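PDB 3LOV: protoporphyrinogen oxidase from Exiguobacterium sibiricum, which binds FAD and probably catalyses the oxygen-dependent oxidation of coproporphyrinogen III to coproporphyrin III in bacterial heme biosynthesis. Local coordinates for residues H67-T70 and D71-E74; T47-D51 and G52-E56; A342-I346 and D347-N351. All blocks are in the same frame, centred on the assembly; numbering follows the deposited sequence.

Interaction 1 of 3, residues H67-T70 and D71-E74; sequences HILT and DLIE
His-67 and Asp-71 are joined twice over, once through the backbone and once through their side chains. Asp-71 N donates to His-67 O at 2.8 Å, the first of four successive i to i+4 bonds; Leu-72 N to Ile-68 O, Ile-73 N to Leu-69 O and Glu-74 N to Thr-70 O follow, so every carbonyl from His-67 to Thr-70 has its amide one turn on. Beside the first of these bonds, His-67 ND1 gives its N-H to Asp-71 OD2 at 2.9 Å. The acceptor lies in the plane of the imidazole, but the carboxylate is turned 66° from the ring and is met from above its own plane. With CG of His-67 set between backbone N and carbonyl carbon (chi1 66°), the ring edge carrying ND1 is turned toward the aspartate. The hydroxyl Thr-70 OG1 is satisfied by Tyr-62 OH. On the inner side Leu-69 CD1 packs obliquely on Ile-73 CG1, 4.0 Å away. The histidine-carboxylate pair stays at the surface, while on helix 68-75 Ile-68, Leu-69 and Leu-72 face helix 447-463, Ile-68 and Leu-72 also touch helix 14-26, and Ile-73 reaches strands 62-63 and 228-231.

Interaction 2 of 3, residues T47-D51 and G52-E56; sequences TYRED and GFTIE
Thr-47 to Glu-56 fold back on themselves as an antiparallel hairpin, with Tyr-48 and Ile-55 as its hydrogen-bonded pair (Tyr-48 N to Ile-55 O 2.8 Å, Ile-55 N to Tyr-48 O 2.9 Å) and Thr-47 and Glu-56 as a non-hydrogen-bonded pair. A type I' turn from Glu-50 to Phe-53 reverses the chain, closed by Phe-53 N to Glu-50 O at 2.9 Å; Asp-51 and Gly-52 both take positive phi there. Between turn and strands, CA of Arg-49 makes a nearly straight C-H contact to Phe-53 O.

At the open end, Thr-47 OG1 donates to Glu-56 OE1 at 2.7 Å, approaching on the syn side but 30° out of the carboxylate plane. Glu-56 bends at chi2 (-65°), which folds its carboxylate back across the strand pair to the threonine. Its other oxygen, OE2, accepts from Leu-235 N, so both carboxylate oxygens are held. With an alanine here, the Thr-47 hydroxyl and the Leu-235 amide would probably each lose this acceptor. The methyls Thr-47 CG2 and Thr-54 CG2 meet at 3.6 Å.

On the face opposite Thr-47 and Glu-56, Tyr-48 CB packs beside Ile-55 CB, while Phe-53 CD2 comes to the edge of the tyrosine ring, 4.2 Å from Tyr-48 CE2. Phe-53 and Ile-55 also lie on Ile-316 of strand 307-318, and Arg-49 forms a salt bridge with Glu-240. The result is a two-stranded beta hairpin closed by a type I' turn, leading toward the FAD-binding residues Asp-60 and Ser-61.

Interaction 3 of 3, residues A342-I346 and D347-N351; sequences ACTAI and DQKWN
Ala-345 O, the carbonyl at the N-cap position, receives two backbone amides from the helix that follows: Lys-349 N at 3.1 Å, lying in the carbonyl plane, and Gln-348 N at 2.9 Å, a weak bond because its N-H points well off the oxygen. Ile-346 O is shared in a similar way. Trp-350 N approaches it at 2.9 Å with an N-H...O angle of 163°, whereas the second bond, from Lys-349 N, is weak. Each carbonyl therefore has one regular i to i+4 bond and a weaker i to i+3 companion, and the Lys-349 amide divides itself between both. Ser-353 OG adds a further weak bond to Ile-346 O.

Side chains also meet across the junction. Ala-345 CB rests against Gln-348 CG at 3.6 Å, and the methyl Thr-344 CG2 touches the shaft of the lysine at Lys-349 CD, 3.8 Å away. That shaft is stretched out, with CG anti to the backbone N (chi1 180°) and the torsions beyond it near trans. Only its root overlaps the indole: Lys-349 CG stands 3.6 Å above one face of Trp-350, toward the rim, and the chain beyond runs on past the ring. The two polar ends then converge on one carboxylate oxygen: Lys-349 NZ makes a salt bridge and Trp-350 NE1 a hydrogen bond to Asp-60 OD2. Asp-347 OD1 accepts from Val-359 N, tying the first turn to strand 357-364.

This is a strand-to-helix junction: strand 340-345 of the mixed sheet runs straight into the single turn 346-349, and Lys-349 and Trp-350 at its end both bind Asp-60, an FAD-binding residue.

Overall arrangement
The three local contacts illustrate how short local motifs can lie near one cofactor without touching each other. Interactions 2 and 3 are the nearer pair, with centres 14 Å apart and nearest atoms about 5 Å apart. Both approach Asp-60: the Glu-56 side chain comes to about 4 Å from that of this FAD-binding residue, and the Lys-349 side chain to about 3 Å. Interaction 1 stands off, its centre 23 Å from that of interaction 2 and 24 Å from that of interaction 3. It comes near the cofactor elsewhere: the Leu-69 side chain lies about 4 Å from that of the FAD-binding Leu-447 and about 6 Å from FAD, against about 8 Å for Glu-56 and 7 Å for Lys-349.

Interaction 1 of 3, residues H67-T70 and D71-E74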
loop_
_atom_site.group_PDB
_atom_site.type_symbol
_atom_site.label_atom_id
_atom_site.label_comp_id
_atom_site.label_asym_id
_atom_site.label_seq_id
_atom_site.Cartn_x
_atom_site.Cartn_y
_atom_site.Cartn_z
ATOM N N HIS A 67 -8.341 -4.211 -11.456
ATOM C CA HIS A 67 -9.718 -4.730 -11.396
ATOM C C HIS A 67 -9.836 -6.164 -10.878
ATOM O O HIS A 67 -10.960 -6.634 -10.666
ATOM C CB HIS A 67 -10.350 -4.675 -12.803
ATOM C CG HIS A 67 -9.682 -5.588 -13.779
ATOM N ND1 HIS A 67 -10.020 -6.921 -13.892
ATOM C CD2 HIS A 67 -8.658 -5.378 -14.641
ATOM C CE1 HIS A 67 -9.242 -7.484 -14.804
ATOM N NE2 HIS A 67 -8.427 -6.564 -15.289
ATOM N N ILE A 68 -8.707 -6.861 -10.660
ATOM C CA ILE A 68 -8.776 -8.199 -10.069
ATOM C C ILE A 68 -9.523 -8.195 -8.720
ATOM O O ILE A 68 -10.305 -9.106 -8.439
ATOM C CB ILE A 68 -7.382 -8.877 -9.939
ATOM C CG1 ILE A 68 -7.552 -10.363 -9.608
ATOM C CG2 ILE A 68 -6.504 -8.181 -8.875
ATOM C CD1 ILE A 68 -6.252 -11.163 -9.690
ATOM N N LEU A 69 -9.365 -7.129 -7.932
ATOM C CA LEU A 69 -9.997 -7.059 -6.626
ATOM C C LEU A 69 -11.495 -6.731 -6.799
ATOM O O LEU A 69 -12.340 -7.224 -6.041
ATOM C CB LEU A 69 -9.294 -6.030 -5.720
ATOM C CG LEU A 69 -9.833 -5.864 -4.278
ATOM C CD1 LEU A 69 -10.291 -7.200 -3.657
ATOM C CD2 LEU A 69 -8.784 -5.216 -3.363
ATOM N N THR A 70 -11.805 -5.868 -7.775
ATOM C CA THR A 70 -13.203 -5.603 -8.171
ATOM C C THR A 70 -13.888 -6.900 -8.569
ATOM O O THR A 70 -14.969 -7.200 -8.093
ATOM C CB THR A 70 -13.269 -4.611 -9.329
ATOM O OG1 THR A 70 -12.416 -3.484 -9.054
ATOM C CG2 THR A 70 -14.750 -4.134 -9.545
ATOM N N ASP A 71 -13.202 -7.703 -9.375
ATOM C CA ASP A 71 -13.745 -8.972 -9.833
ATOM C C ASP A 71 -14.002 -9.970 -8.687
ATOM O O ASP A 71 -15.067 -10.629 -8.634
ATOM C CB ASP A 71 -12.804 -9.600 -10.843
ATOM C CG ASP A 71 -12.750 -8.849 -12.144
ATOM O OD1 ASP A 71 -13.728 -8.166 -12.499
ATOM O OD2 ASP A 71 -11.714 -8.969 -12.821
ATOM N N LEU A 72 -13.044 -10.063 -7.758
ATOM C CA LEU A 72 -13.204 -10.884 -6.558
ATOM C C LEU A 72 -14.391 -10.383 -5.762
ATOM O O LEU A 72 -15.220 -11.186 -5.292
ATOM C CB LEU A 72 -11.916 -10.887 -5.698
ATOM C CG LEU A 72 -11.907 -11.751 -4.446
ATOM C CD1 LEU A 72 -12.140 -13.215 -4.894
ATOM C CD2 LEU A 72 -10.548 -11.576 -3.567
ATOM N N ILE A 73 -14.483 -9.064 -5.591
ATOM C CA ILE A 73 -15.547 -8.484 -4.786
ATOM C C ILE A 73 -16.916 -8.804 -5.437
ATOM O O ILE A 73 -17.900 -9.101 -4.735
ATOM C CB ILE A 73 -15.344 -6.929 -4.624
ATOM C CG1 ILE A 73 -14.279 -6.599 -3.581
ATOM C CG2 ILE A 73 -16.674 -6.185 -4.317
ATOM C CD1 ILE A 73 -13.800 -5.137 -3.618
ATOM N N GLU A 74 -16.977 -8.755 -6.771
ATOM C CA GLU A 74 -18.233 -9.039 -7.438
ATOM C C GLU A 74 -18.571 -10.510 -7.299
ATOM O O GLU A 74 -19.701 -10.846 -6.891
ATOM C CB GLU A 74 -18.202 -8.620 -8.885
ATOM C CG GLU A 74 -18.279 -7.069 -9.059
ATOM C CD GLU A 74 -19.685 -6.542 -9.450
ATOM O OE1 GLU A 74 -20.680 -6.986 -8.831
ATOM O OE2 GLU A 74 -19.762 -5.690 -10.383
#

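Interaction 2 of 3, residues T47-D51 and G52-E56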
loop_
_atom_site.group_PDB
_atom_site.type_symbol
_atom_site.label_atom_id
_atom_site.label_comp_id
_atom_site.label_asym_id
_atom_site.label_seq_id
_atom_site.Cartn_x
_atom_site.Cartn_y
_atom_site.Cartn_z
ATOM N N THR A 47 -11.735 -2.484 10.077
ATOM C CA THR A 47 -12.629 -1.331 9.935
ATOM C C THR A 47 -13.371 -1.080 11.237
ATOM O O THR A 47 -14.019 -1.980 11.780
ATOM C CB THR A 47 -13.659 -1.529 8.815
ATOM O OG1 THR A 47 -13.026 -2.050 7.644
ATOM C CG2 THR A 47 -14.389 -0.208 8.489
ATOM N N TYR A 48 -13.257 0.139 11.745
ATOM C CA TYR A 48 -14.050 0.559 12.905
ATOM C C TYR A 48 -15.510 0.819 12.482
ATOM O O TYR A 48 -15.778 1.695 11.638
ATOM C CB TYR A 48 -13.462 1.823 13.518
ATOM C CG TYR A 48 -14.161 2.305 14.790
ATOM C CD1 TYR A 48 -13.923 1.695 16.023
ATOM C CD2 TYR A 48 -15.034 3.380 14.753
ATOM C CE1 TYR A 48 -14.552 2.134 17.172
ATOM C CE2 TYR A 48 -15.676 3.827 15.898
ATOM C CZ TYR A 48 -15.425 3.205 17.097
ATOM O OH TYR A 48 -16.049 3.658 18.219
ATOM N N ARG A 49 -16.437 0.056 13.069
ATOM C CA ARG A 49 -17.848 0.068 12.678
ATOM C C ARG A 49 -18.752 0.111 13.912
ATOM O O ARG A 49 -19.396 -0.849 14.230
ATOM C CB ARG A 49 -18.156 -1.171 11.849
ATOM C CG ARG A 49 -17.554 -1.144 10.442
ATOM C CD ARG A 49 -17.700 -2.503 9.724
ATOM N NE ARG A 49 -16.864 -3.526 10.332
ATOM C CZ ARG A 49 -16.898 -4.833 10.048
ATOM N NH1 ARG A 49 -17.741 -5.332 9.161
ATOM N NH2 ARG A 49 -16.061 -5.654 10.670
ATOM N N GLU A 50 -18.741 1.211 14.644
ATOM C CA GLU A 50 -19.635 1.375 15.791
ATOM C C GLU A 50 -20.210 2.746 15.618
ATOM O O GLU A 50 -19.627 3.565 14.912
ATOM C CB GLU A 50 -18.896 1.326 17.125
ATOM C CG GLU A 50 -17.965 0.143 17.333
ATOM C CD GLU A 50 -18.686 -1.142 17.635
ATOM O OE1 GLU A 50 -19.902 -1.106 17.967
ATOM O OE2 GLU A 50 -18.025 -2.197 17.528
ATOM N N ASP A 51 -21.360 2.978 16.244
ATOM C CA ASP A 51 -22.057 4.275 16.229
ATOM C C ASP A 51 -22.333 4.855 14.868
ATOM O O ASP A 51 -22.263 6.060 14.700
ATOM C CB ASP A 51 -21.271 5.276 17.070
ATOM C CG ASP A 51 -20.971 4.738 18.456
ATOM O OD1 ASP A 51 -21.602 3.735 18.851
ATOM O OD2 ASP A 51 -20.105 5.300 19.142
ATOM N N GLY A 52 -22.632 4.000 13.892
ATOM C CA GLY A 52 -22.881 4.458 12.526
ATOM C C GLY A 52 -21.621 4.881 11.756
ATOM O O GLY A 52 -21.700 5.209 10.563
ATOM N N PHE A 53 -20.453 4.833 12.398
ATOM C CA PHE A 53 -19.186 5.097 11.686
ATOM C C PHE A 53 -18.704 3.868 10.878
ATOM O O PHE A 53 -18.915 2.735 11.290
ATOM C CB PHE A 53 -18.082 5.505 12.678
ATOM C CG PHE A 53 -18.358 6.774 13.439
ATOM C CD1 PHE A 53 -18.368 7.991 12.799
ATOM C CD2 PHE A 53 -18.557 6.738 14.822
ATOM C CE1 PHE A 53 -18.631 9.164 13.505
ATOM C CE2 PHE A 53 -18.801 7.900 15.548
ATOM C CZ PHE A 53 -18.832 9.119 14.883
ATOM N N THR A 54 -18.083 4.104 9.719
ATOM C CA THR A 54 -17.304 3.078 8.989
ATOM C C THR A 54 -15.936 3.709 8.635
ATOM O O THR A 54 -15.770 4.411 7.627
ATOM C CB THR A 54 -18.027 2.564 7.712
ATOM O OG1 THR A 54 -19.360 2.149 8.041
ATOM C CG2 THR A 54 -17.298 1.393 7.062
ATOM N N ILE A 55 -14.962 3.486 9.496
ATOM C CA ILE A 55 -13.680 4.196 9.419
ATOM C C ILE A 55 -12.576 3.156 9.311
ATOM O O ILE A 55 -12.489 2.277 10.159
ATOM C CB ILE A 55 -13.492 5.075 10.661
ATOM C CG1 ILE A 55 -14.526 6.211 10.681
ATOM C CG2 ILE A 55 -12.085 5.681 10.715
ATOM C CD1 ILE A 55 -14.606 6.942 12.024
ATOM N N GLU A 56 -11.748 3.253 8.270
ATOM C CA GLU A 56 -10.692 2.247 8.035
ATOM C C GLU A 56 -9.490 2.464 8.955
ATOM O O GLU A 56 -9.066 3.588 9.160
ATOM C CB GLU A 56 -10.252 2.225 6.554
ATOM C CG GLU A 56 -11.399 1.908 5.572
ATOM C CD GLU A 56 -11.958 0.516 5.733
ATOM O OE1 GLU A 56 -11.346 -0.293 6.459
ATOM O OE2 GLU A 56 -13.006 0.213 5.104
#

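Interaction 3 of 3, residues A342-I346 and D347-N351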
loop_
_atom_site.group_PDB
_atom_site.type_symbol
_atom_site.label_atom_id
_atom_site.label_comp_id
_atom_site.label_asym_id
_atom_site.label_seq_id
_atom_site.Cartn_x
_atom_site.Cartn_y
_atom_site.Cartn_z
ATOM N N ALA A 342 0.791 12.764 6.486
ATOM C CA ALA A 342 -0.407 13.036 5.678
ATOM C C ALA A 342 -1.596 13.076 6.603
ATOM O O ALA A 342 -1.513 12.593 7.728
ATOM C CB ALA A 342 -0.620 11.958 4.571
ATOM N N CYS A 343 -2.676 13.698 6.156
ATOM C CA CYS A 343 -3.953 13.695 6.870
ATOM C C CYS A 343 -5.095 13.734 5.871
ATOM O O CYS A 343 -4.997 14.417 4.846
ATOM C CB CYS A 343 -4.104 14.887 7.784
ATOM S SG CYS A 343 -5.611 14.825 8.818
ATOM N N THR A 344 -6.165 13.000 6.168
ATOM C CA THR A 344 -7.327 12.965 5.284
ATOM C C THR A 344 -8.569 13.385 6.052
ATOM O O THR A 344 -8.727 13.021 7.224
ATOM C CB THR A 344 -7.579 11.557 4.760
ATOM O OG1 THR A 344 -6.413 11.091 4.082
ATOM C CG2 THR A 344 -8.784 11.535 3.830
ATOM N N ALA A 345 -9.414 14.168 5.377
ATOM C CA ALA A 345 -10.738 14.494 5.856
ATOM C C ALA A 345 -11.624 13.370 5.362
ATOM O O ALA A 345 -12.211 13.460 4.287
ATOM C CB ALA A 345 -11.208 15.855 5.306
ATOM N N ILE A 346 -11.652 12.291 6.142
ATOM C CA ILE A 346 -12.373 11.071 5.815
ATOM C C ILE A 346 -13.812 11.348 5.374
ATOM O O ILE A 346 -14.312 10.762 4.404
ATOM C CB ILE A 346 -12.464 10.151 7.063
ATOM C CG1 ILE A 346 -11.134 9.453 7.381
ATOM C CG2 ILE A 346 -13.567 9.108 6.879
ATOM C CD1 ILE A 346 -10.266 9.104 6.209
ATOM N N ASP A 347 -14.497 12.225 6.110
ATOM C CA ASP A 347 -15.906 12.510 5.786
ATOM C C ASP A 347 -16.064 13.267 4.460
ATOM O O ASP A 347 -17.123 13.242 3.863
ATOM C CB ASP A 347 -16.571 13.289 6.922
ATOM C CG ASP A 347 -15.904 14.631 7.159
ATOM O OD1 ASP A 347 -14.774 14.649 7.695
ATOM O OD2 ASP A 347 -16.505 15.652 6.786
ATOM N N GLN A 348 -15.024 13.959 4.010
ATOM C CA GLN A 348 -15.012 14.553 2.664
ATOM C C GLN A 348 -14.672 13.544 1.554
ATOM O O GLN A 348 -15.148 13.670 0.434
ATOM C CB GLN A 348 -13.999 15.704 2.573
ATOM C CG GLN A 348 -14.181 16.821 3.577
ATOM C CD GLN A 348 -15.450 17.566 3.346
ATOM O OE1 GLN A 348 -16.406 17.399 4.100
ATOM N NE2 GLN A 348 -15.491 18.375 2.280
ATOM N N LYS A 349 -13.818 12.576 1.846
ATOM C CA LYS A 349 -13.322 11.666 0.800
ATOM C C LYS A 349 -14.342 10.540 0.599
ATOM O O LYS A 349 -14.564 10.128 -0.521
ATOM C CB LYS A 349 -11.950 11.118 1.203
ATOM C CG LYS A 349 -11.293 10.139 0.211
ATOM C CD LYS A 349 -9.874 9.778 0.665
ATOM C CE LYS A 349 -9.216 8.731 -0.215
ATOM N NZ LYS A 349 -8.145 8.025 0.521
ATOM N N TRP A 350 -14.959 10.081 1.682
ATOM C CA TRP A 350 -15.942 8.981 1.656
ATOM C C TRP A 350 -17.315 9.381 2.221
ATOM O O TRP A 350 -17.463 9.589 3.425
ATOM C CB TRP A 350 -15.432 7.741 2.429
ATOM C CG TRP A 350 -14.155 7.279 1.931
ATOM C CD1 TRP A 350 -12.934 7.440 2.538
ATOM C CD2 TRP A 350 -13.905 6.599 0.698
ATOM N NE1 TRP A 350 -11.938 6.920 1.741
ATOM C CE2 TRP A 350 -12.506 6.398 0.607
ATOM C CE3 TRP A 350 -14.718 6.150 -0.350
ATOM C CZ2 TRP A 350 -11.918 5.738 -0.454
ATOM C CZ3 TRP A 350 -14.103 5.482 -1.423
ATOM C CH2 TRP A 350 -12.723 5.306 -1.465
ATOM N N ASN A 351 -18.317 9.439 1.344
ATOM C CA ASN A 351 -19.680 9.740 1.756
ATOM C C ASN A 351 -20.182 8.791 2.835
ATOM O O ASN A 351 -20.850 9.220 3.737
ATOM C CB ASN A 351 -20.618 9.740 0.540
ATOM C CG ASN A 351 -20.447 10.987 -0.338
ATOM O OD1 ASN A 351 -19.806 11.955 0.059
ATOM N ND2 ASN A 351 -21.056 10.975 -1.521
#